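PDB 1XX7: oxetanocin-like protein from Pyrococcus furiosus, which probably hydrolyses 2'-deoxyribonucleoside 5'-phosphates to the nucleoside and phosphate, as a metal-dependent homodimeric phosphatase of the HD-domain family. Local coordinates for residues 51-56 / 63-68. Sequence-based numbering, arbitrary orientation.
Sequences LLAEEL and IDVEKA
Ile-63 packs against both Ala-53 and Leu-56, one turn of helix 38-58 apart. Its two branches divide the work. The longer branch goes to the leucine: Ile-63 CG1 lies 4.0 Å from Leu-56 CD1, and Ile-63 CD1 is as near to the same methyl. The two side chains pass at a slant. The short branch, Ile-63 CG2, comes within 4.4 Å of Ala-53 CB. The small alanine lets the chain in close, with Ala-53 CA 6.4 Å from Ile-63 CA. Ala-53 CB also meets Val-65 CG2 at 4.0 Å. This valine methyl stands anti to the carbonyl carbon of its own residue, which turns it to helix 38-58, where it touches Glu-54 as well. The glutamate starts out pointing away, but its chain bends at chi2 (-48°) and brings Glu-54 OE2 to 4.2 Å from Val-65 CG2. These two side chains cross at about a right angle.

The contact is apolar packing in the all-helical HD domain, where the chain turns after helix 38-58 and starts helix 65-74. Asp-64 is the N-cap of the second helix. Its OD1 accepts from Lys-67 N at 3.3 Å. The bond is nearly straight at the hydrogen (177°), but the donor meets OD1 from well above the carboxylate plane. Leu-127 of helix 123-145 also touches Ile-63, while Leu-56 rests on Tyr-169 and Leu-170. On the Val-65 side the second subunit comes close: its Glu-66 packs on Val-65, and its Tyr-110 on Glu-54.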
# COMPACT_ATOMS: atom_id res chain seq x y z
N LEU A 51 11.13 28.85 -4.07
CA LEU A 51 12.35 28.97 -3.30
C LEU A 51 13.54 29.46 -4.17
O LEU A 51 14.25 30.40 -3.79
CB LEU A 51 12.70 27.60 -2.68
CG LEU A 51 13.37 27.69 -1.31
CD1 LEU A 51 12.33 28.12 -0.20
CD2 LEU A 51 14.06 26.36 -0.94
N LEU A 52 13.75 28.84 -5.32
CA LEU A 52 14.85 29.24 -6.20
C LEU A 52 14.64 30.65 -6.76
O LEU A 52 15.56 31.45 -6.75
CB LEU A 52 15.10 28.22 -7.31
CG LEU A 52 15.45 26.76 -6.94
CD1 LEU A 52 15.42 25.89 -8.17
CD2 LEU A 52 16.75 26.61 -6.28
N ALA A 53 13.43 30.96 -7.24
CA ALA A 53 13.08 32.31 -7.65
C ALA A 53 13.51 33.33 -6.59
O ALA A 53 14.14 34.34 -6.91
CB ALA A 53 11.58 32.42 -7.93
N GLU A 54 13.22 33.05 -5.32
CA GLU A 54 13.61 33.97 -4.24
C GLU A 54 15.11 34.07 -3.96
O GLU A 54 15.63 35.18 -3.80
CB GLU A 54 12.80 33.72 -2.97
CG GLU A 54 11.32 34.13 -3.19
CD GLU A 54 11.16 35.57 -3.86
OE1 GLU A 54 11.43 36.56 -3.11
OE2 GLU A 54 10.79 35.69 -5.13
N GLU A 55 15.81 32.94 -3.94
CA GLU A 55 17.27 32.93 -3.95
C GLU A 55 17.90 33.75 -5.14
O GLU A 55 18.92 34.44 -4.95
CB GLU A 55 17.77 31.48 -3.98
CG GLU A 55 19.28 31.32 -4.09
CD GLU A 55 20.06 32.03 -2.96
OE1 GLU A 55 19.53 32.08 -1.81
OE2 GLU A 55 21.19 32.51 -3.22
N LEU A 56 17.29 33.66 -6.33
CA LEU A 56 17.76 34.39 -7.53
C LEU A 56 17.55 35.91 -7.40
O LEU A 56 18.38 36.70 -7.85
CB LEU A 56 17.07 33.86 -8.80
CG LEU A 56 17.62 32.52 -9.34
CD1 LEU A 56 16.78 31.94 -10.42
CD2 LEU A 56 19.05 32.66 -9.85
N ILE A 63 13.12 37.39 -12.04
CA ILE A 63 12.40 36.27 -12.63
C ILE A 63 10.98 36.77 -12.68
O ILE A 63 10.55 37.49 -11.77
CB ILE A 63 12.54 35.00 -11.73
CG1 ILE A 63 13.99 34.48 -11.77
CG2 ILE A 63 11.54 33.89 -12.10
CD1 ILE A 63 14.46 33.87 -13.12
N ASP A 64 10.27 36.44 -13.75
CA ASP A 64 8.82 36.53 -13.76
C ASP A 64 8.24 35.35 -12.94
O ASP A 64 8.02 34.26 -13.46
CB ASP A 64 8.35 36.51 -15.21
CG ASP A 64 6.87 36.68 -15.35
OD1 ASP A 64 6.13 36.77 -14.35
OD2 ASP A 64 6.43 36.74 -16.50
N VAL A 65 8.00 35.59 -11.66
CA VAL A 65 7.63 34.56 -10.73
C VAL A 65 6.26 34.01 -11.02
O VAL A 65 6.06 32.80 -10.95
CB VAL A 65 7.73 35.05 -9.29
CG1 VAL A 65 7.25 33.95 -8.29
CG2 VAL A 65 9.17 35.48 -8.99
N GLU A 66 5.32 34.88 -11.39
CA GLU A 66 4.01 34.48 -11.81
C GLU A 66 4.09 33.45 -12.91
O GLU A 66 3.51 32.35 -12.76
CB GLU A 66 3.20 35.67 -12.30
CG GLU A 66 1.83 35.31 -12.73
CD GLU A 66 0.96 36.48 -13.03
OE1 GLU A 66 1.22 37.60 -12.55
OE2 GLU A 66 -0.02 36.28 -13.75
N LYS A 67 4.81 33.80 -14.01
CA LYS A 67 5.01 32.83 -15.08
C LYS A 67 5.70 31.52 -14.65
O LYS A 67 5.30 30.45 -15.08
CB LYS A 67 5.78 33.44 -16.21
CG LYS A 67 6.10 32.46 -17.37
CD LYS A 67 6.96 33.13 -18.41
CE LYS A 67 6.12 33.92 -19.38
NZ LYS A 67 7.00 34.85 -20.16
N ALA A 68 6.72 31.60 -13.82
CA ALA A 68 7.44 30.43 -13.39
C ALA A 68 6.57 29.46 -12.53
O ALA A 68 6.67 28.25 -12.69
CB ALA A 68 8.70 30.83 -12.67